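Salicylate 5-hydroxylase, large oxygenase component (Ralstonia sp., PDB 7C8Z) catalyses, as the oxygenase component of a multicomponent iron-sulfur system, the NADH- and oxygen-dependent 5-hydroxylation of salicylate to gentisate. Local coordinates at residues G114-F117 with C118-R121; I77-P80 with G81-K84; W395-E398 with G399-K403. All coordinates share one frame; numbering follows the deposited sequence.

Contact 1. Residues G114-F117 with C118-R121; sequences GMRF and CRER
The R119 guanidinium presents its edge to the carbonyl oxygen of R116, which lies almost in the guanidinium plane, while the R116 guanidinium stands nearby with its own plane turned by only 22°. R119 NE donates to R116 O at 3.3 Å, with an N-H...O angle of 150°. NH2 is also directed at this oxygen, but its position is uncertain and a second bond remains doubtful. Bends at chi2 (-82°) and chi3 fold the R119 chain back over three residues, so that the planar end returns to the loop backbone while the two arginine side chains cross at about a right angle. Both arginines face E398 of a neighbouring subunit: R119 forms a salt bridge to its carboxylate through NH2 and a cation-pi contact with W395 of that subunit, whereas R116 NH1 makes a long, weak ion pair with it. E398 probably offsets some of the positive charge, chiefly that of R119. On the buried side, F117 CD1 packs 4.1 Å from C118 CB, and the phenyl ring continues onto C130, a cluster ligand, and F128. The F117 side chain lies about 6 Å from the [2Fe-2S] cluster. The stretch belongs to the loop after the first ligand pair, C110 and H112, of a Rieske domain, here at a subunit interface.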
loop_
_atom_site.group_PDB
_atom_site.type_symbol
_atom_site.label_atom_id
_atom_site.label_comp_id
_atom_site.label_asym_id
_atom_site.label_seq_id
_atom_site.Cartn_x
_atom_site.Cartn_y
_atom_site.Cartn_z
ATOM N N GLY A 114 9.685 -14.172 -22.206
ATOM C CA GLY A 114 10.209 -13.765 -20.920
ATOM C C GLY A 114 9.275 -13.921 -19.745
ATOM O O GLY A 114 9.537 -13.344 -18.688
ATOM N N MET A 115 8.203 -14.695 -19.881
ATOM C CA MET A 115 7.262 -14.848 -18.777
ATOM C C MET A 115 7.897 -15.611 -17.619
ATOM O O MET A 115 8.532 -16.653 -17.812
ATOM C CB MET A 115 5.994 -15.558 -19.243
ATOM C CG MET A 115 5.131 -16.047 -18.095
ATOM S SD MET A 115 3.396 -16.165 -18.530
ATOM C CE MET A 115 3.028 -17.840 -18.024
ATOM N N ARG A 116 7.712 -15.096 -16.409
ATOM C CA ARG A 116 8.147 -15.779 -15.194
ATOM C C ARG A 116 7.166 -16.913 -14.906
ATOM O O ARG A 116 6.140 -16.711 -14.257
ATOM C CB ARG A 116 8.233 -14.785 -14.045
ATOM C CG ARG A 116 9.031 -15.276 -12.871
ATOM C CD ARG A 116 8.690 -14.490 -11.641
ATOM N NE ARG A 116 9.555 -13.334 -11.468
ATOM C CZ ARG A 116 9.642 -12.653 -10.332
ATOM N NH1 ARG A 116 8.909 -13.026 -9.290
ATOM N NH2 ARG A 116 10.459 -11.607 -10.235
ATOM N N PHE A 117 7.495 -18.123 -15.364
ATOM C CA PHE A 117 6.515 -19.199 -15.478
ATOM C C PHE A 117 6.309 -20.003 -14.200
ATOM O O PHE A 117 5.225 -20.562 -14.003
ATOM C CB PHE A 117 6.906 -20.154 -16.612
ATOM C CG PHE A 117 8.279 -20.741 -16.467
ATOM C CD1 PHE A 117 8.470 -21.923 -15.772
ATOM C CD2 PHE A 117 9.377 -20.108 -17.025
ATOM C CE1 PHE A 117 9.734 -22.462 -15.629
ATOM C CE2 PHE A 117 10.640 -20.643 -16.890
ATOM C CZ PHE A 117 10.819 -21.823 -16.190
ATOM N N CYS A 118 7.297 -20.091 -13.324
ATOM C CA CYS A 118 7.154 -20.911 -12.129
ATOM C C CYS A 118 6.556 -20.062 -11.013
ATOM O O CYS A 118 7.148 -19.063 -10.591
ATOM C CB CYS A 118 8.499 -21.495 -11.703
ATOM S SG CYS A 118 8.450 -22.517 -10.212
ATOM N N ARG A 119 5.382 -20.460 -10.539
ATOM C CA ARG A 119 4.618 -19.655 -9.600
ATOM C C ARG A 119 4.585 -20.228 -8.198
ATOM O O ARG A 119 4.457 -19.465 -7.237
ATOM C CB ARG A 119 3.182 -19.484 -10.099
ATOM C CG ARG A 119 3.097 -18.642 -11.341
ATOM C CD ARG A 119 3.124 -17.191 -10.955
ATOM N NE ARG A 119 4.168 -16.441 -11.634
ATOM C CZ ARG A 119 4.540 -15.221 -11.271
ATOM N NH1 ARG A 119 3.949 -14.630 -10.242
ATOM N NH2 ARG A 119 5.492 -14.590 -11.939
ATOM N N GLU A 120 4.673 -21.547 -8.058
ATOM C CA GLU A 120 4.729 -22.154 -6.741
ATOM C C GLU A 120 6.106 -21.933 -6.130
ATOM O O GLU A 120 7.089 -21.673 -6.828
ATOM C CB GLU A 120 4.409 -23.651 -6.824
ATOM C CG GLU A 120 2.998 -23.962 -7.302
ATOM C CD GLU A 120 1.965 -23.773 -6.203
ATOM O OE1 GLU A 120 2.374 -23.647 -5.026
ATOM O OE2 GLU A 120 0.751 -23.740 -6.507
ATOM N N ARG A 121 6.169 -22.014 -4.801
ATOM C CA ARG A 121 7.464 -21.957 -4.131
ATOM C C ARG A 121 8.220 -23.272 -4.269
ATOM O O ARG A 121 9.446 -23.276 -4.433
ATOM C CB ARG A 121 7.293 -21.632 -2.652
ATOM C CG ARG A 121 6.881 -20.217 -2.331
ATOM C CD ARG A 121 6.388 -20.175 -0.897
ATOM N NE ARG A 121 6.641 -18.896 -0.249
ATOM C CZ ARG A 121 5.952 -18.455 0.798
ATOM N NH1 ARG A 121 4.971 -19.195 1.307
ATOM N NH2 ARG A 121 6.237 -17.276 1.330
#

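Contact 2. Residues I77-P80 with G81-K84; sequences IPNP and GDFK
N79 to D82 form a type II beta turn, closed by a 3.1 Å hydrogen bond from D82 N to N79 O, with P80 at the second position and G81, at a positive phi of 89°, at the third. The D82 side chain then reaches back across the turn: OD2 accepts the backbone N-H of N79 at 3.0 Å, with an angle of 157° at the hydrogen and an approach from above the carboxylate plane. With its CG beside the backbone N (chi1 -70°), D82 sets this oxygen over the start of the turn, alongside the N79 side chain, which points the same way. The same two residues are thus tied twice, backbone to backbone and carboxylate to backbone. The turn leads into strand 82-88 of the antiparallel Rieske-domain sheet, and N124, at the end of the adjacent strand 122-124, donates through ND2 to both D82 OD1 and P80 O, occupying the second carboxylate oxygen. I77 packs against D82, its CB 3.8 Å from D82 CB and its CG2 against the D82 carbonyl. The CG2 methyl reaches on to the backbone N of K84, 3.9 Å away, while the lysine's ammonium end runs off to a salt bridge with E76.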
loop_
_atom_site.group_PDB
_atom_site.type_symbol
_atom_site.label_atom_id
_atom_site.label_comp_id
_atom_site.label_asym_id
_atom_site.label_seq_id
_atom_site.Cartn_x
_atom_site.Cartn_y
_atom_site.Cartn_z
ATOM N N ILE A 77 15.081 -30.566 -1.404
ATOM C CA ILE A 77 14.734 -31.214 -2.666
ATOM C C ILE A 77 15.307 -32.628 -2.692
ATOM O O ILE A 77 16.220 -32.915 -3.481
ATOM C CB ILE A 77 15.221 -30.380 -3.862
ATOM C CG1 ILE A 77 16.636 -29.849 -3.622
ATOM C CG2 ILE A 77 14.281 -29.212 -4.110
ATOM C CD1 ILE A 77 17.392 -29.555 -4.900
ATOM N N PRO A 78 14.796 -33.545 -1.863
ATOM C CA PRO A 78 15.455 -34.858 -1.747
ATOM C C PRO A 78 15.263 -35.754 -2.956
ATOM O O PRO A 78 16.189 -36.488 -3.323
ATOM C CB PRO A 78 14.802 -35.458 -0.495
ATOM C CG PRO A 78 13.460 -34.815 -0.432
ATOM C CD PRO A 78 13.649 -33.416 -0.947
ATOM N N ASN A 79 14.092 -35.734 -3.576
ATOM C CA ASN A 79 13.765 -36.680 -4.629
ATOM C C ASN A 79 13.856 -36.027 -6.001
ATOM O O ASN A 79 13.780 -34.802 -6.125
ATOM C CB ASN A 79 12.355 -37.229 -4.407
ATOM C CG ASN A 79 12.162 -37.783 -3.010
ATOM O OD1 ASN A 79 13.058 -38.422 -2.456
ATOM N ND2 ASN A 79 10.998 -37.520 -2.423
ATOM N N PRO A 80 14.013 -36.820 -7.060
ATOM C CA PRO A 80 14.030 -36.242 -8.410
ATOM C C PRO A 80 12.706 -35.566 -8.740
ATOM O O PRO A 80 11.627 -36.065 -8.410
ATOM C CB PRO A 80 14.286 -37.452 -9.313
ATOM C CG PRO A 80 14.914 -38.465 -8.428
ATOM C CD PRO A 80 14.312 -38.261 -7.075
ATOM N N GLY A 81 12.801 -34.419 -9.409
ATOM C CA GLY A 81 11.658 -33.587 -9.683
ATOM C C GLY A 81 11.348 -32.572 -8.604
ATOM O O GLY A 81 10.653 -31.591 -8.878
ATOM N N ASP A 82 11.850 -32.773 -7.390
ATOM C CA ASP A 82 11.626 -31.813 -6.319
ATOM C C ASP A 82 12.308 -30.493 -6.654
ATOM O O ASP A 82 13.503 -30.455 -6.962
ATOM C CB ASP A 82 12.148 -32.361 -4.992
ATOM C CG ASP A 82 11.306 -33.507 -4.464
ATOM O OD1 ASP A 82 10.315 -33.877 -5.129
ATOM O OD2 ASP A 82 11.637 -34.039 -3.383
ATOM N N PHE A 83 11.538 -29.412 -6.609
ATOM C CA PHE A 83 12.032 -28.080 -6.911
ATOM C C PHE A 83 11.657 -27.102 -5.805
ATOM O O PHE A 83 10.630 -27.258 -5.128
ATOM C CB PHE A 83 11.493 -27.574 -8.265
ATOM C CG PHE A 83 10.044 -27.147 -8.231
ATOM C CD1 PHE A 83 9.688 -25.859 -7.846
ATOM C CD2 PHE A 83 9.044 -28.024 -8.614
ATOM C CE1 PHE A 83 8.368 -25.467 -7.819
ATOM C CE2 PHE A 83 7.722 -27.633 -8.600
ATOM C CZ PHE A 83 7.382 -26.355 -8.195
ATOM N N LYS A 84 12.510 -26.091 -5.645
ATOM C CA LYS A 84 12.267 -24.947 -4.776
ATOM C C LYS A 84 12.568 -23.683 -5.571
ATOM O O LYS A 84 13.655 -23.555 -6.145
ATOM C CB LYS A 84 13.131 -25.013 -3.513
ATOM C CG LYS A 84 12.885 -23.877 -2.538
ATOM C CD LYS A 84 14.081 -23.658 -1.617
ATOM C CE LYS A 84 14.104 -22.234 -1.075
ATOM N NZ LYS A 84 14.946 -22.092 0.143
#

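Contact 3. Residues W395-E398 with G399-K403; sequences WSQE and GFEQK
Q397 and E401, one helical turn apart, meet through both backbone and side chain. E401 N donates to Q397 O at 3.0 Å and nearly straight (171°), while Q397 NE2 approaches E401 OE2 at 2.8 Å in a bond that its 126° angle leaves weak. A bend at chi2 folds E401 back against the amide, whose plane is turned 66° from the carboxylate. Both groups have further partners: Q397 OE1 accepts from the backbone N of N230, NE2 donates weakly to Y49 O, and E401 OE2 also accepts from H349 NE2. S396 O takes the N-H of F400 at 2.9 Å and also sits over one face of the F400 ring, 3.0 Å above its plane; S396 OG bonds to V392 O. W395 O accepts G399 N at 3.0 Å. These bonds belong to the last turns of helix 387-402, whose first turn carries the iron ligand D389 of the catalytic domain. Toward its end, Q402 N reaches E398 O at 3.0 Å only weakly, and K403 N, already out of helical conformation, turns to F400 O, three residues back, at 3.2 Å. The Q402 amide is satisfied across an interface, NE2 by E107 and OE1 by the backbone N of S92, both of a neighbouring subunit, whose E107 also forms a salt bridge with K403 NZ and whose R119 forms one with E398 OE2.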
loop_
_atom_site.group_PDB
_atom_site.type_symbol
_atom_site.label_atom_id
_atom_site.label_comp_id
_atom_site.label_asym_id
_atom_site.label_seq_id
_atom_site.Cartn_x
_atom_site.Cartn_y
_atom_site.Cartn_z
ATOM N N TRP A 395 15.861 1.581 11.061
ATOM C CA TRP A 395 16.071 2.933 11.576
ATOM C C TRP A 395 17.350 3.547 11.011
ATOM O O TRP A 395 17.401 4.754 10.733
ATOM C CB TRP A 395 16.092 2.918 13.107
ATOM C CG TRP A 395 14.876 2.264 13.714
ATOM C CD1 TRP A 395 13.684 2.020 13.098
ATOM C CD2 TRP A 395 14.741 1.760 15.051
ATOM N NE1 TRP A 395 12.818 1.400 13.963
ATOM C CE2 TRP A 395 13.444 1.225 15.168
ATOM C CE3 TRP A 395 15.591 1.708 16.158
ATOM C CZ2 TRP A 395 12.973 0.655 16.351
ATOM C CZ3 TRP A 395 15.122 1.137 17.330
ATOM C CH2 TRP A 395 13.828 0.621 17.417
ATOM N N SER A 396 18.385 2.730 10.813
ATOM C CA SER A 396 19.599 3.216 10.175
ATOM C C SER A 396 19.325 3.655 8.744
ATOM O O SER A 396 19.846 4.682 8.292
ATOM C CB SER A 396 20.665 2.126 10.208
ATOM O OG SER A 396 20.910 1.719 11.540
ATOM N N GLN A 397 18.509 2.889 8.013
ATOM C CA GLN A 397 18.158 3.303 6.657
ATOM C C GLN A 397 17.425 4.639 6.664
ATOM O O GLN A 397 17.672 5.498 5.802
ATOM C CB GLN A 397 17.308 2.233 5.978
ATOM C CG GLN A 397 16.942 2.576 4.540
ATOM C CD GLN A 397 18.152 2.704 3.637
ATOM O OE1 GLN A 397 19.148 1.996 3.803
ATOM N NE2 GLN A 397 18.072 3.610 2.671
ATOM N N GLU A 398 16.517 4.829 7.624
ATOM C CA GLU A 398 15.827 6.113 7.741
ATOM C C GLU A 398 16.820 7.244 7.966
ATOM O O GLU A 398 16.765 8.286 7.295
ATOM C CB GLU A 398 14.813 6.071 8.884
ATOM C CG GLU A 398 13.806 4.944 8.793
ATOM C CD GLU A 398 12.802 4.972 9.926
ATOM O OE1 GLU A 398 11.671 4.486 9.725
ATOM O OE2 GLU A 398 13.140 5.484 11.014
ATOM N N GLY A 399 17.758 7.039 8.893
ATOM C CA GLY A 399 18.782 8.044 9.138
ATOM C C GLY A 399 19.581 8.382 7.893
ATOM O O GLY A 399 19.813 9.555 7.591
ATOM N N PHE A 400 20.009 7.354 7.153
ATOM C CA PHE A 400 20.777 7.588 5.931
ATOM C C PHE A 400 19.979 8.421 4.937
ATOM O O PHE A 400 20.478 9.422 4.407
ATOM C CB PHE A 400 21.196 6.262 5.294
ATOM C CG PHE A 400 22.009 5.383 6.197
ATOM C CD1 PHE A 400 22.865 5.935 7.136
ATOM C CD2 PHE A 400 21.910 4.004 6.114
ATOM C CE1 PHE A 400 23.605 5.128 7.971
ATOM C CE2 PHE A 400 22.648 3.190 6.948
ATOM C CZ PHE A 400 23.498 3.753 7.878
ATOM N N GLU A 401 18.725 8.036 4.685
ATOM C CA GLU A 401 17.908 8.794 3.739
ATOM C C GLU A 401 17.682 10.227 4.203
ATOM O O GLU A 401 17.433 11.107 3.371
ATOM C CB GLU A 401 16.560 8.107 3.520
ATOM C CG GLU A 401 16.660 6.676 3.037
ATOM C CD GLU A 401 16.817 6.584 1.539
ATOM O OE1 GLU A 401 16.954 7.642 0.891
ATOM O OE2 GLU A 401 16.794 5.454 1.004
ATOM N N GLN A 402 17.785 10.479 5.508
ATOM C CA GLN A 402 17.526 11.817 6.024
ATOM C C GLN A 402 18.568 12.827 5.538
ATOM O O GLN A 402 18.226 13.974 5.229
ATOM C CB GLN A 402 17.482 11.759 7.549
ATOM C CG GLN A 402 17.380 13.088 8.240
ATOM C CD GLN A 402 16.665 12.979 9.565
ATOM O OE1 GLN A 402 15.800 12.122 9.747
ATOM N NE2 GLN A 402 17.024 13.846 10.500
ATOM N N LYS A 403 19.836 12.418 5.444
ATOM C CA LYS A 403 20.927 13.321 5.057
ATOM C C LYS A 403 21.983 12.538 4.288
ATOM O O LYS A 403 23.074 12.253 4.798
ATOM C CB LYS A 403 21.543 14.001 6.284
ATOM C CG LYS A 403 21.728 13.065 7.471
ATOM C CD LYS A 403 21.853 13.811 8.784
ATOM C CE LYS A 403 23.143 14.608 8.851
ATOM N NZ LYS A 403 23.433 15.104 10.230
#

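Overall arrangement
Contacts 1 and 2 belong to the Rieske part of the chain and touch directly, C118 SG packing 3.8 Å from F83 CE1, although their centres are about 17 Å apart. Contact 2 is a turn with exposed prolines, held by backbone and carboxylate bonds and touched by no other chain. The loop of contact 1 is half buried, aromatic toward the cluster and cationic toward its neighbours. Contact 3 is the most buried, a regular helix in the catalytic domain, its centre about 35 Å from that of contact 1 within one chain. Between subunits, however, these two surfaces meet, joining R116 and R119 to the helix of residues 395-403.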